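Local atomic coordinates of phytochromobilin synthase (Solanum lycopersicum, PDB entry 6KME), a protein that binds biliverdin IX alpha and probably reduces it, with electrons from ferredoxin, to phytochromobilin for the biosynthesis of phytochrome. Residues 59-64 with 68-73; 176-181 with 199-204; 303-306 with 310-313. The protein carries 1 engineered substitution. All coordinates share one frame; numbering follows the deposited sequence.

Contact 1. Residues 59-64 with 68-73; sequences YSSLLS and KTELQM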
loop_
_atom_site.group_PDB
_atom_site.type_symbol
_atom_site.label_atom_id
_atom_site.label_comp_id
_atom_site.label_asym_id
_atom_site.label_seq_id
_atom_site.Cartn_x
_atom_site.Cartn_y
_atom_site.Cartn_z
ATOM N N TYR A 59 -7.980 3.255 17.589
ATOM C CA TYR A 59 -8.362 3.673 16.232
ATOM C C TYR A 59 -9.532 2.806 15.777
ATOM O O TYR A 59 -9.336 1.651 15.395
ATOM C CB TYR A 59 -7.184 3.555 15.265
ATOM C CG TYR A 59 -6.037 4.427 15.697
ATOM C CD1 TYR A 59 -6.027 5.787 15.398
ATOM C CD2 TYR A 59 -4.992 3.905 16.447
ATOM C CE1 TYR A 59 -4.993 6.605 15.830
ATOM C CE2 TYR A 59 -3.952 4.711 16.876
ATOM C CZ TYR A 59 -3.956 6.057 16.562
ATOM O OH TYR A 59 -2.922 6.855 16.999
ATOM N N SER A 60 -10.742 3.365 15.799
ATOM C CA SER A 60 -11.897 2.594 15.355
ATOM C C SER A 60 -12.835 3.448 14.514
ATOM O O SER A 60 -13.176 3.078 13.389
ATOM C CB SER A 60 -12.647 1.998 16.552
ATOM O OG SER A 60 -13.097 3.022 17.423
ATOM N N SER A 61 -13.250 4.591 15.052
ATOM C CA SER A 61 -14.186 5.470 14.374
ATOM C C SER A 61 -13.822 6.916 14.663
ATOM O O SER A 61 -13.518 7.276 15.806
ATOM C CB SER A 61 -15.625 5.187 14.815
ATOM O OG SER A 61 -16.515 6.104 14.221
ATOM N N LEU A 62 -13.875 7.747 13.626
ATOM C CA LEU A 62 -13.490 9.145 13.749
ATOM C C LEU A 62 -14.343 9.959 12.783
ATOM O O LEU A 62 -14.435 9.617 11.601
ATOM C CB LEU A 62 -11.995 9.290 13.442
ATOM C CG LEU A 62 -11.143 10.336 14.145
ATOM C CD1 LEU A 62 -11.315 10.275 15.655
ATOM C CD2 LEU A 62 -9.688 10.112 13.742
ATOM N N LEU A 63 -14.992 11.006 13.281
ATOM C CA LEU A 63 -15.727 11.909 12.406
ATOM C C LEU A 63 -14.817 13.029 11.928
ATOM O O LEU A 63 -13.925 13.482 12.649
ATOM C CB LEU A 63 -16.942 12.521 13.107
ATOM C CG LEU A 63 -18.170 11.645 13.362
ATOM C CD1 LEU A 63 -19.370 12.524 13.682
ATOM C CD2 LEU A 63 -18.452 10.762 12.160
ATOM N N SER A 64 -15.065 13.486 10.701
ATOM C CA SER A 64 -14.419 14.699 10.225
ATOM C C SER A 64 -14.841 15.893 11.085
ATOM O O SER A 64 -15.835 15.846 11.818
ATOM C CB SER A 64 -14.764 14.943 8.756
ATOM O OG SER A 64 -16.134 15.272 8.616
ATOM N N LYS A 68 -19.553 15.529 8.731
ATOM C CA LYS A 68 -20.237 14.941 7.580
ATOM C C LYS A 68 -19.574 13.676 7.042
ATOM O O LYS A 68 -20.165 13.006 6.187
ATOM C CB LYS A 68 -20.335 15.954 6.431
ATOM C CG LYS A 68 -21.059 17.251 6.748
ATOM C CD LYS A 68 -21.236 18.062 5.466
ATOM C CE LYS A 68 -21.115 19.563 5.697
ATOM N NZ LYS A 68 -22.279 20.117 6.435
ATOM N N THR A 69 -18.369 13.334 7.490
ATOM C CA THR A 69 -17.652 12.189 6.945
ATOM C C THR A 69 -17.134 11.314 8.077
ATOM O O THR A 69 -16.591 11.818 9.065
ATOM C CB THR A 69 -16.487 12.638 6.046
ATOM O OG1 THR A 69 -16.984 13.509 5.022
ATOM C CG2 THR A 69 -15.842 11.438 5.388
ATOM N N GLU A 70 -17.295 10.004 7.939
ATOM C CA GLU A 70 -16.842 9.069 8.958
ATOM C C GLU A 70 -15.656 8.275 8.434
ATOM O O GLU A 70 -15.675 7.786 7.297
ATOM C CB GLU A 70 -17.969 8.129 9.388
ATOM C CG GLU A 70 -17.573 7.216 10.540
ATOM C CD GLU A 70 -18.577 6.099 10.769
ATOM O OE1 GLU A 70 -19.670 6.141 10.162
ATOM O OE2 GLU A 70 -18.264 5.174 11.549
ATOM N N LEU A 71 -14.624 8.167 9.259
ATOM C CA LEU A 71 -13.477 7.318 8.981
ATOM C C LEU A 71 -13.626 6.074 9.845
ATOM O O LEU A 71 -13.792 6.184 11.064
ATOM C CB LEU A 71 -12.162 8.042 9.284
ATOM C CG LEU A 71 -11.726 9.257 8.440
ATOM C CD1 LEU A 71 -12.673 10.454 8.556
ATOM C CD2 LEU A 71 -10.318 9.655 8.859
ATOM N N GLN A 72 -13.607 4.903 9.219
ATOM C CA GLN A 72 -13.755 3.636 9.924
ATOM C C GLN A 72 -12.448 2.864 9.831
ATOM O O GLN A 72 -11.895 2.697 8.736
ATOM C CB GLN A 72 -14.901 2.809 9.343
ATOM C CG GLN A 72 -16.226 3.537 9.289
ATOM C CD GLN A 72 -17.011 3.202 8.032
ATOM O OE1 GLN A 72 -17.567 2.109 7.909
ATOM N NE2 GLN A 72 -17.045 4.138 7.084
ATOM N N MET A 73 -11.953 2.396 10.980
ATOM C CA MET A 73 -10.651 1.744 11.036
ATOM C C MET A 73 -10.749 0.384 11.713
ATOM O O MET A 73 -11.424 0.229 12.738
ATOM C CB MET A 73 -9.637 2.627 11.760
ATOM C CG MET A 73 -9.323 3.890 10.980
ATOM S SD MET A 73 -8.519 5.168 11.936
ATOM C CE MET A 73 -9.889 5.812 12.905
#
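A beta hairpin sets strand 51-63 against strand 69-77, and near its turn Leu62 and Leu71 form an antiparallel hydrogen-bonded pair. Leu71 N meets Leu62 O at 2.8 Å with a nearly straight N-H (173°); the return bond, Leu62 N to Leu71 O, is 3.0 Å long. Met73 N to Ser60 O and Ser64 N to Thr69 O extend the pattern both ways. Ser64 OG accepts from Thr69 N at 3.2 Å and also bonds to Asp66, tying the turn to the strand end. This hairpin forms one margin of the seven-stranded antiparallel sheet, with 51-63 outermost, and its two faces differ in chemistry. On the face of Leu62 and Leu71, helices 242-249 and 251-262 pack against Leu62. Here Met73 SD lies 3.9 Å from Tyr59 CB, and a bend at the last torsion (chi3 -76°) turns CE to 4.1 Å from Leu62 CB. The sulfur stands oblique to the Tyr59 ring, a Met-aromatic contact, while Tyr59 OH bonds to Asp256. On the other face Glu70, CG anti to the backbone N (chi1 -175°) and extended beyond, accepts at OE2 a weak 3.3 Å bond from Ser61 OG. Leu63 CD2 lies across Glu70 CB at 3.9 Å.

Contact 2. Residues 176-181 with 199-204; sequences SPIVIW and KDYYQA. With BLA (biliverdine IX alpha), chain B.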
loop_
_atom_site.group_PDB
_atom_site.type_symbol
_atom_site.label_atom_id
_atom_site.label_comp_id
_atom_site.label_asym_id
_atom_site.label_seq_id
_atom_site.Cartn_x
_atom_site.Cartn_y
_atom_site.Cartn_z
ATOM N N SER A 176 5.786 -3.436 -7.653
ATOM C CA SER A 176 6.142 -4.718 -8.252
ATOM C C SER A 176 5.826 -4.704 -9.741
ATOM O O SER A 176 5.158 -3.796 -10.232
ATOM C CB SER A 176 5.375 -5.831 -7.547
ATOM O OG SER A 176 4.172 -6.110 -8.234
ATOM N N PRO A 177 6.291 -5.707 -10.498
ATOM C CA PRO A 177 5.947 -5.769 -11.930
ATOM C C PRO A 177 4.482 -6.058 -12.211
ATOM O O PRO A 177 4.078 -5.962 -13.372
ATOM C CB PRO A 177 6.831 -6.911 -12.469
ATOM C CG PRO A 177 7.862 -7.163 -11.404
ATOM C CD PRO A 177 7.206 -6.798 -10.115
ATOM N N ILE A 178 3.673 -6.416 -11.215
ATOM C CA ILE A 178 2.254 -6.642 -11.448
ATOM C C ILE A 178 1.401 -5.503 -10.902
ATOM O O ILE A 178 0.179 -5.655 -10.789
ATOM C CB ILE A 178 1.788 -7.995 -10.881
ATOM C CG1 ILE A 178 1.885 -8.022 -9.346
ATOM C CG2 ILE A 178 2.567 -9.138 -11.527
ATOM C CD1 ILE A 178 1.181 -9.239 -8.707
ATOM N N VAL A 179 2.010 -4.362 -10.562
ATOM C CA VAL A 179 1.252 -3.261 -9.970
ATOM C C VAL A 179 0.122 -2.839 -10.902
ATOM O O VAL A 179 0.273 -2.792 -12.131
ATOM C CB VAL A 179 2.160 -2.062 -9.645
ATOM C CG1 VAL A 179 2.814 -1.484 -10.935
ATOM C CG2 VAL A 179 1.368 -0.983 -8.927
ATOM N N ILE A 180 -1.034 -2.584 -10.313
ATOM C CA ILE A 180 -2.131 -1.919 -10.997
ATOM C C ILE A 180 -2.121 -0.469 -10.527
ATOM O O ILE A 180 -2.478 -0.173 -9.381
ATOM C CB ILE A 180 -3.476 -2.595 -10.711
ATOM C CG1 ILE A 180 -3.485 -4.009 -11.290
ATOM C CG2 ILE A 180 -4.632 -1.746 -11.274
ATOM C CD1 ILE A 180 -4.663 -4.836 -10.825
ATOM N N TRP A 181 -1.679 0.425 -11.405
ATOM C CA TRP A 181 -1.736 1.868 -11.185
ATOM C C TRP A 181 -2.626 2.386 -12.302
ATOM O O TRP A 181 -2.298 2.215 -13.482
ATOM C CB TRP A 181 -0.334 2.493 -11.198
ATOM C CG TRP A 181 -0.280 3.932 -11.699
ATOM C CD1 TRP A 181 0.432 4.411 -12.770
ATOM C CD2 TRP A 181 -0.975 5.058 -11.142
ATOM N NE1 TRP A 181 0.226 5.774 -12.908
ATOM C CE2 TRP A 181 -0.630 6.193 -11.918
ATOM C CE3 TRP A 181 -1.844 5.221 -10.051
ATOM C CZ2 TRP A 181 -1.142 7.468 -11.648
ATOM C CZ3 TRP A 181 -2.348 6.487 -9.781
ATOM C CH2 TRP A 181 -1.996 7.597 -10.580
ATOM N N LYS A 199 -9.755 -9.002 -5.322
ATOM C CA LYS A 199 -9.925 -10.360 -4.804
ATOM C C LYS A 199 -8.857 -11.306 -5.354
ATOM O O LYS A 199 -8.256 -12.087 -4.599
ATOM C CB LYS A 199 -11.330 -10.864 -5.137
ATOM C CG LYS A 199 -12.437 -10.090 -4.428
ATOM C CD LYS A 199 -13.804 -10.527 -4.911
ATOM C CE LYS A 199 -14.903 -9.628 -4.378
ATOM N NZ LYS A 199 -16.234 -10.159 -4.778
ATOM N N ASP A 200 -8.602 -11.240 -6.667
ATOM C CA ASP A 200 -7.556 -12.053 -7.284
ATOM C C ASP A 200 -6.180 -11.754 -6.698
ATOM O O ASP A 200 -5.406 -12.679 -6.409
ATOM C CB ASP A 200 -7.544 -11.816 -8.795
ATOM C CG ASP A 200 -8.616 -12.611 -9.510
ATOM O OD1 ASP A 200 -9.267 -13.439 -8.837
ATOM O OD2 ASP A 200 -8.808 -12.416 -10.731
ATOM N N TYR A 201 -5.851 -10.469 -6.535
ATOM C CA TYR A 201 -4.556 -10.076 -5.982
ATOM C C TYR A 201 -4.445 -10.473 -4.512
ATOM O O TYR A 201 -3.384 -10.930 -4.062
ATOM C CB TYR A 201 -4.335 -8.559 -6.152
ATOM C CG TYR A 201 -3.690 -8.161 -7.484
ATOM C CD1 TYR A 201 -4.232 -8.587 -8.697
ATOM C CD2 TYR A 201 -2.545 -7.369 -7.522
ATOM C CE1 TYR A 201 -3.643 -8.238 -9.925
ATOM C CE2 TYR A 201 -1.945 -7.007 -8.757
ATOM C CZ TYR A 201 -2.500 -7.456 -9.945
ATOM O OH TYR A 201 -1.929 -7.119 -11.157
ATOM N N TYR A 202 -5.527 -10.316 -3.739
ATOM C CA TYR A 202 -5.427 -10.675 -2.326
ATOM C C TYR A 202 -5.322 -12.191 -2.141
ATOM O O TYR A 202 -4.592 -12.666 -1.259
ATOM C CB TYR A 202 -6.598 -10.093 -1.527
ATOM C CG TYR A 202 -6.330 -10.192 -0.036
ATOM C CD1 TYR A 202 -5.283 -9.479 0.542
ATOM C CD2 TYR A 202 -7.078 -11.030 0.776
ATOM C CE1 TYR A 202 -4.993 -9.584 1.902
ATOM C CE2 TYR A 202 -6.798 -11.144 2.154
ATOM C CZ TYR A 202 -5.752 -10.418 2.701
ATOM O OH TYR A 202 -5.461 -10.524 4.046
ATOM N N GLN A 203 -6.020 -12.974 -2.977
ATOM C CA GLN A 203 -5.881 -14.422 -2.897
ATOM C C GLN A 203 -4.477 -14.862 -3.304
ATOM O O GLN A 203 -3.918 -15.797 -2.717
ATOM C CB GLN A 203 -6.952 -15.103 -3.759
ATOM C CG GLN A 203 -8.367 -14.984 -3.172
ATOM C CD GLN A 203 -9.429 -15.636 -4.044
ATOM O OE1 GLN A 203 -9.411 -15.502 -5.265
ATOM N NE2 GLN A 203 -10.351 -16.355 -3.417
ATOM N N ALA A 204 -3.888 -14.202 -4.307
ATOM C CA ALA A 204 -2.503 -14.489 -4.671
ATOM C C ALA A 204 -1.570 -14.239 -3.493
ATOM O O ALA A 204 -0.667 -15.041 -3.230
ATOM C CB ALA A 204 -2.082 -13.640 -5.883
HETATM C CHA BLA B . -3.106 10.152 -6.166
HETATM N NA BLA B . -2.016 8.057 -5.098
HETATM C C1A BLA B . -2.069 9.044 -6.095
HETATM C C2A BLA B . -0.948 8.806 -7.006
HETATM C C3A BLA B . -0.224 7.638 -6.504
HETATM C C4A BLA B . -0.904 7.194 -5.320
HETATM C CMA BLA B . 1.013 6.945 -7.081
HETATM C CAA BLA B . -0.656 9.719 -8.230
HETATM C CBA BLA B . 0.066 10.954 -7.762
HETATM C CGA BLA B . 1.621 10.726 -7.772
HETATM O O1A BLA B . 1.994 10.334 -8.839
HETATM O O2A BLA B . 2.145 10.990 -6.730
HETATM C CHB BLA B . -0.581 5.993 -4.421
HETATM N NB BLA B . 1.842 6.016 -4.230
HETATM C C1B BLA B . 0.581 5.533 -3.810
HETATM C C2B BLA B . 0.981 4.215 -3.018
HETATM C C3B BLA B . 2.355 4.182 -2.815
HETATM C C4B BLA B . 2.934 5.387 -3.560
HETATM C CMB BLA B . -0.101 3.353 -2.392
HETATM O OB BLA B . 4.065 5.841 -3.614
HETATM C CAB BLA B . 3.406 3.317 -2.165
HETATM C CBB BLA B . 4.739 3.364 -1.932
HETATM N NC BLA B . -5.177 8.191 -1.697
HETATM C C1C BLA B . -5.119 7.140 -0.752
HETATM C C2C BLA B . -6.021 7.582 0.409
HETATM C C3C BLA B . -6.542 8.832 0.077
HETATM C C4C BLA B . -6.003 9.263 -1.308
HETATM C CMC BLA B . -6.167 6.650 1.619
HETATM O OC BLA B . -4.424 6.175 -1.024
HETATM C CAC BLA B . -7.466 9.641 0.917
HETATM C CBC BLA B . -7.611 9.797 2.252
HETATM C CHD BLA B . -6.133 10.347 -2.136
HETATM N ND BLA B . -4.439 9.891 -4.042
HETATM C C1D BLA B . -5.377 10.610 -3.426
HETATM C C2D BLA B . -5.717 11.886 -4.174
HETATM C C3D BLA B . -4.926 11.902 -5.308
HETATM C C4D BLA B . -4.060 10.610 -5.271
HETATM C CMD BLA B . -6.758 12.844 -3.626
HETATM C CAD BLA B . -4.789 12.901 -6.464
HETATM C CBD BLA B . -4.107 14.198 -6.072
HETATM C CGD BLA B . -2.553 14.073 -5.751
HETATM O O1D BLA B . -2.277 14.602 -4.689
HETATM O O2D BLA B . -1.915 13.481 -6.612
#
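The Tyr201 ring receives Ile178 O at its edge, in the ring plane, while Ile180 CD1 comes to it obliquely, 3.5 Å from Tyr201 CZ. Through this ring helix 188-211 packs on the entry to strand 180-185, an outermost strand of the central sheet in the alpha/beta/alpha sandwich of the ferredoxin-dependent bilin reductases. A second flat group, Trp181, turns to the other side of the strand: a methyl of biliverdin, CMA, lies over one of its faces, and Trp181 CH2 is 3.4 Å from BLA CAA. The one hydrogen bond across the contact is short, Tyr201 OH to Ile178 O at 2.6 Å, made in the carbonyl plane with a C=O...O angle of 149°. It satisfies a buried loop carbonyl. Ile178 runs alongside the ring in the opposite sense; with CG1 between the backbone N and the carbonyl carbon (chi1 66°), its CD1 reaches 3.8 Å from Tyr201 CE2. Leu153 and Tyr157 of helix 151-160 also touch the tyrosine. Arg302 bonds to the carbonyls of Pro177 and Val179. The type I turn before the strand is fixed by Val179 N to Ser176 O and by an ST turn, in which Ser176 OG accepts from Ile178 N at 3.0 Å.

Contact 3. Residues 303-306 with 310-313; sequences PWNA and FIGD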
loop_
_atom_site.group_PDB
_atom_site.type_symbol
_atom_site.label_atom_id
_atom_site.label_comp_id
_atom_site.label_asym_id
_atom_site.label_seq_id
_atom_site.Cartn_x
_atom_site.Cartn_y
_atom_site.Cartn_z
ATOM N N PRO A 303 6.205 0.760 -17.214
ATOM C CA PRO A 303 7.645 0.511 -17.388
ATOM C C PRO A 303 8.058 -0.952 -17.269
ATOM O O PRO A 303 9.249 -1.243 -17.125
ATOM C CB PRO A 303 8.271 1.360 -16.278
ATOM C CG PRO A 303 7.241 1.360 -15.199
ATOM C CD PRO A 303 5.898 1.338 -15.894
ATOM N N TRP A 304 7.100 -1.877 -17.336
ATOM C CA TRP A 304 7.379 -3.308 -17.419
ATOM C C TRP A 304 6.736 -3.866 -18.675
ATOM O O TRP A 304 5.597 -3.510 -18.998
ATOM C CB TRP A 304 6.829 -4.074 -16.209
ATOM C CG TRP A 304 7.489 -3.740 -14.923
ATOM C CD1 TRP A 304 8.620 -4.311 -14.406
ATOM C CD2 TRP A 304 7.052 -2.774 -13.969
ATOM N NE1 TRP A 304 8.917 -3.748 -13.189
ATOM C CE2 TRP A 304 7.971 -2.798 -12.900
ATOM C CE3 TRP A 304 5.975 -1.887 -13.916
ATOM C CZ2 TRP A 304 7.847 -1.966 -11.793
ATOM C CZ3 TRP A 304 5.850 -1.067 -12.817
ATOM C CH2 TRP A 304 6.782 -1.111 -11.767
ATOM N N ASN A 305 7.449 -4.755 -19.372
ATOM C CA ASN A 305 6.866 -5.373 -20.554
ATOM C C ASN A 305 5.939 -6.518 -20.147
ATOM O O ASN A 305 5.699 -6.770 -18.961
ATOM C CB ASN A 305 7.953 -5.810 -21.541
ATOM C CG ASN A 305 8.797 -6.985 -21.058
ATOM O OD1 ASN A 305 8.469 -7.682 -20.096
ATOM N ND2 ASN A 305 9.895 -7.223 -21.766
ATOM N N ALA A 306 5.406 -7.222 -21.156
ATOM C CA ALA A 306 4.414 -8.268 -20.919
ATOM C C ALA A 306 4.973 -9.450 -20.143
ATOM O O ALA A 306 4.192 -10.236 -19.593
ATOM C CB ALA A 306 3.833 -8.762 -22.242
ATOM N N PHE A 310 11.635 -5.014 -16.461
ATOM C CA PHE A 310 11.644 -3.559 -16.375
ATOM C C PHE A 310 12.310 -2.939 -17.606
ATOM O O PHE A 310 13.441 -3.287 -17.960
ATOM C CB PHE A 310 12.358 -3.113 -15.102
ATOM C CG PHE A 310 12.230 -1.647 -14.825
ATOM C CD1 PHE A 310 11.105 -1.145 -14.194
ATOM C CD2 PHE A 310 13.229 -0.763 -15.208
ATOM C CE1 PHE A 310 10.976 0.217 -13.941
ATOM C CE2 PHE A 310 13.110 0.604 -14.961
ATOM C CZ PHE A 310 11.981 1.094 -14.329
ATOM N N ILE A 311 11.607 -2.007 -18.248
ATOM C CA ILE A 311 12.090 -1.332 -19.446
ATOM C C ILE A 311 12.075 0.183 -19.311
ATOM O O ILE A 311 12.420 0.876 -20.267
ATOM C CB ILE A 311 11.276 -1.753 -20.689
ATOM C CG1 ILE A 311 9.811 -1.339 -20.523
ATOM C CG2 ILE A 311 11.379 -3.251 -20.935
ATOM C CD1 ILE A 311 8.919 -1.708 -21.690
ATOM N N GLY A 312 11.712 0.713 -18.145
ATOM C CA GLY A 312 11.313 2.102 -17.943
ATOM C C GLY A 312 11.989 3.237 -18.685
ATOM O O GLY A 312 13.210 3.406 -18.602
ATOM N N ASP A 313 11.180 4.053 -19.378
ATOM C CA ASP A 313 11.678 5.209 -20.108
ATOM C C ASP A 313 11.228 6.465 -19.387
ATOM O O ASP A 313 11.973 6.995 -18.533
ATOM C CB ASP A 313 11.203 5.189 -21.569
ATOM C CG ASP A 313 11.982 4.211 -22.437
ATOM O OD1 ASP A 313 12.415 3.150 -21.938
ATOM O OD2 ASP A 313 12.174 4.506 -23.637
#
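Phe310 points an edge at the face of Trp304 in a T-shaped pair, planes at 76° and the phenyl centroid 5.2 Å from that of the indole five-membered ring. The pair sits in the irregular C-terminal tail after strand 297-298, where a tight loop folds back on itself with a single backbone bridge, Trp304 to Phe310. The touching atom is Phe310 CD1, 3.5 Å from Trp304 NE1 and off toward the rim of the indole; the phenyl ring gets there because CG lies opposite the backbone N (chi1 -171°). Pro303 CG leans over the same indole face, whereas Pro177 covers the opposite one, so the indole is sandwiched between the tail and the turn before strand 180-185. With an alanine in place of Trp304, the edge of Phe310 would probably lose the surface it rests on, and a gap would be likely to open beside Pro177. The phenyl ring crosses Pro303 obliquely, CE1 lying 3.8 Å from Pro303 CB, with Pro303 O and Gly312 N over one of its faces. That carbonyl is gripped by Ile311 N at 2.7 Å, the N-H nearly straight (173°). Asn305 OD1 accepts from the backbone N of Arg307, an Asx turn, and from that of Glu309. Gly312 CA lies 3.5 Å from Pro303 CB, at a place where a side chain would run into Phe310 CZ.

Overall arrangement
The three contacts show how bonding changes with place in the fold. Contacts 1 and 2 sit at the two margins of the same seven-stranded sheet, their centres about 28 Å apart, yet only contact 1 is strand pairing; it is partly buried and combines regular backbone bonds with an outer face of Ser61, Leu63 and Glu70. Contact 2 is wholly buried and much smaller, one tyrosine joining helix to loop and the start of strand 180-185. Contact 3, partly buried in the tail, has irregular backbone and depends on ring packing with a single hydrogen bond. It touches contact 2, their centres about 17 Å apart, through Trp304, whereas contacts 1 and 3 lie on opposite sides of the chain's centre.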